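Local coordinates for protein alternansucrase (PDB 6HVG) that is a calcium-containing member of glycoside hydrolase family 70, built round a TIM-type barrel and carrying repeats of the choline-binding and cell-wall-binding kind, at residues Q593-H598 / D1114-G1119; Q939-L944 / W1007-A1012. All blocks are in the same frame, centred on the assembly; numbering follows the deposited sequence.

Contact 1: Q593-H598 / D1114-G1119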
loop_
_atom_site.group_PDB
_atom_site.type_symbol
_atom_site.label_atom_id
_atom_site.label_comp_id
_atom_site.label_asym_id
_atom_site.label_seq_id
_atom_site.Cartn_x
_atom_site.Cartn_y
_atom_site.Cartn_z
ATOM N N GLN A 593 4.639 27.060 -2.939
ATOM C CA GLN A 593 5.630 26.118 -2.441
ATOM C C GLN A 593 6.970 26.834 -2.207
ATOM O O GLN A 593 7.704 26.489 -1.296
ATOM C CB GLN A 593 5.833 24.955 -3.404
ATOM C CG GLN A 593 4.629 24.107 -3.706
ATOM C CD GLN A 593 4.189 23.247 -2.564
ATOM O OE1 GLN A 593 4.652 23.342 -1.430
ATOM N NE2 GLN A 593 3.287 22.378 -2.877
ATOM N N LEU A 594 7.289 27.808 -3.054
ATOM C CA LEU A 594 8.485 28.622 -2.856
ATOM C C LEU A 594 8.356 29.510 -1.627
ATOM O O LEU A 594 9.325 29.717 -0.907
ATOM C CB LEU A 594 8.741 29.494 -4.096
ATOM C CG LEU A 594 9.951 30.432 -4.048
ATOM C CD1 LEU A 594 11.229 29.612 -3.882
ATOM C CD2 LEU A 594 9.975 31.295 -5.302
ATOM N N ASN A 595 7.161 30.070 -1.414
ATOM C CA ASN A 595 6.888 30.882 -0.219
ATOM C C ASN A 595 7.142 30.059 1.036
ATOM O O ASN A 595 7.825 30.516 1.952
ATOM C CB ASN A 595 5.442 31.394 -0.219
ATOM C CG ASN A 595 5.228 32.590 0.709
ATOM O OD1 ASN A 595 5.673 33.702 0.410
ATOM N ND2 ASN A 595 4.550 32.370 1.834
ATOM N N TRP A 596 6.615 28.831 1.041
ATOM C CA TRP A 596 6.808 27.902 2.147
ATOM C C TRP A 596 8.265 27.580 2.335
ATOM O O TRP A 596 8.757 27.530 3.464
ATOM C CB TRP A 596 6.031 26.626 1.883
ATOM C CG TRP A 596 5.925 25.673 3.046
ATOM C CD1 TRP A 596 5.852 25.988 4.360
ATOM C CD2 TRP A 596 5.802 24.259 2.968
ATOM N NE1 TRP A 596 5.718 24.851 5.112
ATOM C CE2 TRP A 596 5.684 23.777 4.271
ATOM C CE3 TRP A 596 5.809 23.351 1.916
ATOM C CZ2 TRP A 596 5.556 22.423 4.560
ATOM C CZ3 TRP A 596 5.689 21.995 2.204
ATOM C CH2 TRP A 596 5.547 21.552 3.511
ATOM N N LEU A 597 8.959 27.368 1.225
ATOM C CA LEU A 597 10.396 27.073 1.249
ATOM C C LEU A 597 11.185 28.220 1.827
ATOM O O LEU A 597 12.101 28.003 2.599
ATOM C CB LEU A 597 10.907 26.772 -0.146
ATOM C CG LEU A 597 12.395 26.500 -0.283
ATOM C CD1 LEU A 597 12.820 25.293 0.545
ATOM C CD2 LEU A 597 12.724 26.310 -1.753
ATOM N N HIS A 598 10.843 29.439 1.455
ATOM C CA HIS A 598 11.496 30.613 2.026
ATOM C C HIS A 598 11.233 30.640 3.507
ATOM O O HIS A 598 12.151 30.858 4.298
ATOM C CB HIS A 598 10.964 31.879 1.383
ATOM C CG HIS A 598 11.569 33.135 1.921
ATOM N ND1 HIS A 598 12.735 33.675 1.420
ATOM C CD2 HIS A 598 11.134 33.989 2.875
ATOM C CE1 HIS A 598 13.005 34.797 2.059
ATOM N NE2 HIS A 598 12.047 35.012 2.945
ATOM N N ASP A 1114 -1.893 22.182 8.753
ATOM C CA ASP A 1114 -1.344 23.525 8.574
ATOM C C ASP A 1114 0.150 23.441 8.293
ATOM O O ASP A 1114 0.935 22.997 9.136
ATOM C CB ASP A 1114 -1.591 24.331 9.842
ATOM C CG ASP A 1114 -1.381 25.822 9.658
ATOM O OD1 ASP A 1114 -0.743 26.240 8.667
ATOM O OD2 ASP A 1114 -1.893 26.585 10.490
ATOM N N ARG A 1115 0.555 23.852 7.099
ATOM C CA ARG A 1115 1.963 23.698 6.699
ATOM C C ARG A 1115 2.894 24.648 7.456
ATOM O O ARG A 1115 4.097 24.387 7.547
ATOM C CB ARG A 1115 2.133 23.939 5.215
ATOM C CG ARG A 1115 1.166 23.154 4.362
ATOM C CD ARG A 1115 1.597 23.062 2.922
ATOM N NE ARG A 1115 1.792 24.372 2.363
ATOM C CZ ARG A 1115 2.386 24.582 1.203
ATOM N NH1 ARG A 1115 2.819 23.563 0.470
ATOM N NH2 ARG A 1115 2.536 25.825 0.774
ATOM N N TYR A 1116 2.360 25.752 7.977
ATOM C CA TYR A 1116 3.176 26.766 8.601
ATOM C C TYR A 1116 3.173 26.720 10.132
ATOM O O TYR A 1116 3.935 27.462 10.763
ATOM C CB TYR A 1116 2.719 28.135 8.144
ATOM C CG TYR A 1116 3.009 28.429 6.699
ATOM C CD1 TYR A 1116 2.152 28.000 5.708
ATOM C CD2 TYR A 1116 4.115 29.186 6.334
ATOM C CE1 TYR A 1116 2.397 28.281 4.378
ATOM C CE2 TYR A 1116 4.371 29.483 5.009
ATOM C CZ TYR A 1116 3.504 29.024 4.034
ATOM O OH TYR A 1116 3.770 29.308 2.718
ATOM N N ASP A 1117 2.323 25.886 10.732
ATOM C CA ASP A 1117 2.290 25.721 12.188
ATOM C C ASP A 1117 3.319 24.673 12.592
ATOM O O ASP A 1117 3.101 23.468 12.426
ATOM C CB ASP A 1117 0.901 25.286 12.633
ATOM C CG ASP A 1117 0.725 25.288 14.133
ATOM O OD1 ASP A 1117 1.720 25.347 14.854
ATOM O OD2 ASP A 1117 -0.425 25.201 14.608
ATOM N N LEU A 1118 4.443 25.135 13.145
ATOM C CA LEU A 1118 5.525 24.252 13.595
ATOM C C LEU A 1118 5.597 24.120 15.139
ATOM O O LEU A 1118 6.624 23.726 15.697
ATOM C CB LEU A 1118 6.849 24.756 13.031
ATOM C CG LEU A 1118 7.080 24.416 11.537
ATOM C CD1 LEU A 1118 6.353 25.371 10.604
ATOM C CD2 LEU A 1118 8.561 24.390 11.190
ATOM N N GLY A 1119 4.485 24.412 15.807
ATOM C CA GLY A 1119 4.380 24.235 17.247
ATOM C C GLY A 1119 4.003 25.495 18.017
ATOM O O GLY A 1119 4.290 25.593 19.205
#

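Contact 2: Q939-L944 / W1007-A1012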
loop_
_atom_site.group_PDB
_atom_site.type_symbol
_atom_site.label_atom_id
_atom_site.label_comp_id
_atom_site.label_asym_id
_atom_site.label_seq_id
_atom_site.Cartn_x
_atom_site.Cartn_y
_atom_site.Cartn_z
ATOM N N GLN A 939 54.457 -0.746 8.188
ATOM C CA GLN A 939 53.761 -0.008 9.224
ATOM C C GLN A 939 52.989 -0.928 10.180
ATOM O O GLN A 939 52.505 -1.983 9.787
ATOM C CB GLN A 939 52.776 0.956 8.565
ATOM C CG GLN A 939 52.107 1.916 9.521
ATOM C CD GLN A 939 51.730 3.218 8.854
ATOM O OE1 GLN A 939 51.876 3.382 7.640
ATOM N NE2 GLN A 939 51.240 4.154 9.650
ATOM N N LEU A 940 52.863 -0.501 11.429
ATOM C CA LEU A 940 52.087 -1.230 12.418
ATOM C C LEU A 940 50.662 -0.755 12.370
ATOM O O LEU A 940 50.399 0.462 12.379
ATOM C CB LEU A 940 52.646 -1.014 13.819
ATOM C CG LEU A 940 52.196 -2.030 14.872
ATOM C CD1 LEU A 940 52.783 -3.405 14.569
ATOM C CD2 LEU A 940 52.599 -1.617 16.276
ATOM N N TYR A 941 49.744 -1.715 12.306
ATOM C CA TYR A 941 48.310 -1.438 12.316
ATOM C C TYR A 941 47.658 -2.105 13.546
ATOM O O TYR A 941 48.132 -3.122 14.026
ATOM C CB TYR A 941 47.666 -1.938 11.018
ATOM C CG TYR A 941 47.807 -0.989 9.853
ATOM C CD1 TYR A 941 49.005 -0.862 9.171
ATOM C CD2 TYR A 941 46.739 -0.215 9.431
ATOM C CE1 TYR A 941 49.133 0.020 8.119
ATOM C CE2 TYR A 941 46.861 0.664 8.372
ATOM C CZ TYR A 941 48.066 0.777 7.725
ATOM O OH TYR A 941 48.167 1.667 6.685
ATOM N N ARG A 942 46.591 -1.493 14.058
ATOM C CA ARG A 942 45.826 -2.050 15.174
ATOM C C ARG A 942 44.340 -2.100 14.878
ATOM O O ARG A 942 43.816 -1.265 14.152
ATOM C CB ARG A 942 46.050 -1.243 16.456
ATOM C CG ARG A 942 45.552 0.205 16.461
ATOM C CD ARG A 942 44.128 0.345 16.956
ATOM N NE ARG A 942 43.751 1.743 17.182
ATOM C CZ ARG A 942 42.554 2.132 17.618
ATOM N NH1 ARG A 942 41.580 1.243 17.830
ATOM N NH2 ARG A 942 42.303 3.413 17.851
ATOM N N ALA A 943 43.668 -3.092 15.444
ATOM C CA ALA A 943 42.243 -3.280 15.232
ATOM C C ALA A 943 41.414 -2.184 15.876
ATOM O O ALA A 943 41.700 -1.763 16.972
ATOM C CB ALA A 943 41.818 -4.648 15.771
ATOM N N LEU A 944 40.410 -1.722 15.147
ATOM C CA LEU A 944 39.385 -0.846 15.683
ATOM C C LEU A 944 38.174 -1.667 16.161
ATOM O O LEU A 944 37.554 -1.361 17.185
ATOM C CB LEU A 944 38.940 0.129 14.590
ATOM C CG LEU A 944 37.962 1.232 14.994
ATOM C CD1 LEU A 944 38.689 2.347 15.747
ATOM C CD2 LEU A 944 37.280 1.788 13.761
ATOM N N TRP A 1007 40.762 -2.348 10.695
ATOM C CA TRP A 1007 42.108 -2.073 11.153
ATOM C C TRP A 1007 42.528 -0.648 10.786
ATOM O O TRP A 1007 42.228 -0.133 9.690
ATOM C CB TRP A 1007 43.070 -3.081 10.547
ATOM C CG TRP A 1007 42.859 -4.455 11.082
ATOM C CD1 TRP A 1007 41.916 -5.331 10.703
ATOM C CD2 TRP A 1007 43.625 -5.103 12.089
ATOM N NE1 TRP A 1007 42.032 -6.500 11.414
ATOM C CE2 TRP A 1007 43.079 -6.375 12.279
ATOM C CE3 TRP A 1007 44.714 -4.723 12.862
ATOM C CZ2 TRP A 1007 43.582 -7.272 13.206
ATOM C CZ3 TRP A 1007 45.221 -5.622 13.785
ATOM C CH2 TRP A 1007 44.659 -6.879 13.946
ATOM N N VAL A 1008 43.236 -0.012 11.706
ATOM C CA VAL A 1008 43.692 1.345 11.517
ATOM C C VAL A 1008 45.177 1.427 11.866
ATOM O O VAL A 1008 45.671 0.627 12.655
ATOM C CB VAL A 1008 42.863 2.346 12.376
ATOM C CG1 VAL A 1008 41.386 2.306 11.993
ATOM C CG2 VAL A 1008 43.031 2.080 13.875
ATOM N N PRO A 1009 45.886 2.413 11.299
ATOM C CA PRO A 1009 47.276 2.568 11.663
ATOM C C PRO A 1009 47.459 3.067 13.085
ATOM O O PRO A 1009 46.747 3.991 13.495
ATOM C CB PRO A 1009 47.811 3.619 10.667
ATOM C CG PRO A 1009 46.687 4.054 9.829
ATOM C CD PRO A 1009 45.440 3.397 10.300
ATOM N N VAL A 1010 48.422 2.479 13.811
ATOM C CA VAL A 1010 48.785 2.968 15.126
ATOM C C VAL A 1010 49.522 4.268 14.976
ATOM O O VAL A 1010 50.112 4.521 13.939
ATOM C CB VAL A 1010 49.680 1.996 15.933
ATOM C CG1 VAL A 1010 49.108 0.592 15.912
ATOM C CG2 VAL A 1010 51.105 2.003 15.432
ATOM N N GLY A 1011 49.501 5.065 16.043
ATOM C CA GLY A 1011 50.202 6.343 16.094
ATOM C C GLY A 1011 49.367 7.529 15.664
ATOM O O GLY A 1011 49.906 8.601 15.394
ATOM N N ALA A 1012 48.052 7.342 15.585
ATOM C CA ALA A 1012 47.155 8.428 15.216
ATOM C C ALA A 1012 47.029 9.443 16.350
ATOM O O ALA A 1012 46.667 9.091 17.468
ATOM C CB ALA A 1012 45.782 7.872 14.854
#

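Contact 1: Q593-H598 / D1114-G1119
R1115 crosses over a face of the W596 indole, and this overlap is the tightly packed half of the contact. Its CB rests over the pyrrole part of the ring, with R1115 CB 4.0 Å from the centroid of the W596 five-membered ring, a CH-pi contact. Farther out the chain bends at chi3 (-56°) and lays the guanidinium on the benzene part. The two planes are only 25° apart, and R1115 CZ stands 4.2 Å from the centroid of the W596 six-membered ring, an off-centre cation-pi interaction. An arginine, with its apolar stem and flat charged end, suits so broad a surface. Tryptophan adds a donor: W596 NE1 bonds to R1115 O at 3.0 Å, reaching it from above the carbonyl plane. Q593 OE1 takes a hydrogen bond from R1115 NH1 at 2.6 Å, while Q593 NE2 bonds to N584, which helps fix the amide's rotation. E592 forms a salt bridge with R1115 NH2, so two polar residues of one helix face the buried charge.

Y1116 makes the looser half. An edge of W596 points at the tyrosine face, the five-membered ring of W596 and the ring of Y1116 having centroids 4.8 Å apart and planes at 53°. N595 ND2 gives a long bond of 3.3 Å to Y1116 OH; the hydroxyl's stronger partner is E592, and that of N595 is F1211. There is no solvent side, for all five touching residues are buried.

Helix 587-601 packs through L594 and L597 on helix 629-642, and helix 1203-1207 borders Y1116. Near the barrel, W596 meets W1156 at the end of strand 1151-1156.

Contact 2: Q939-L944 / W1007-A1012
R942 and V1008 form the central, hydrogen-bonded pair of two antiparallel strands, joined by R942 N to V1008 O at 2.7 Å and V1008 N to R942 O at 2.8 Å. V1010 N continues the pairing to L940 O at 3.2 Å. Over these short segments the strand directions make 139°, well short of the 180° of exact antiparallel alignment.

The side chain of R942 can be followed over the face it shares with V1008. CB touches V1010, with R942 CB 3.6 Å from V1010 CG1, and CG packs on the same methyl. Chi1 near 65° sets CG between the backbone N and the carbonyl carbon, and a second bend, chi2 90°, turns the rest over V1008. CD, NE and CZ all meet one methyl there, R942 NE lying 3.4 Å from V1008 CG2, which sits over a face of the guanidinium. At the tip, R942 NH1 bonds to A943 O at 3.1 Å and also to Y955 O, while NE forms its salt bridge with D958. The aliphatic stem packs on the valines, while D958, Y955 O and A943 O offset the cost of burying the charged end.

On the sheet face of A943 and W1007, A943 CB stands 3.8 Å above the centroid of the W1007 six-membered ring. Alanine is small enough to let the indole lie over the neighbouring strand. P1009 pairs with Y941 at a non-hydrogen-bonded position, where the missing N-H costs the pair nothing; P1009 CB lies 4.2 Å from the centroid of the Y941 ring, over its face.

F974 and F980 meet W1007 edge-to-face. Strand 962-965 pairs with 940-947, strand 910-915 with 1003-1009, and helix 844-857 packs through Y857 against R942 and V1008 and through A853 against L944.

In the fold
Contact 1 and contact 2 lie 49 Å apart between centres, with nearest atoms about 36 Å from each other, yet both fall within the family 70 range. Along the chain contact 2 is nested inside contact 1: helix 587-601 comes first, then the strands of contact 2, then the loop at 1114-1119. Contact 1 belongs to the barrel region, and the side chain of Q593 is about 9 Å from the bound calcium ion. Contact 2 sits in an antiparallel sheet whose strands largely fall between barrel strands 821-825 and 1045-1047, consistent with domain C of this family. The barrel is thus assembled from chain regions flanking that separate beta domain.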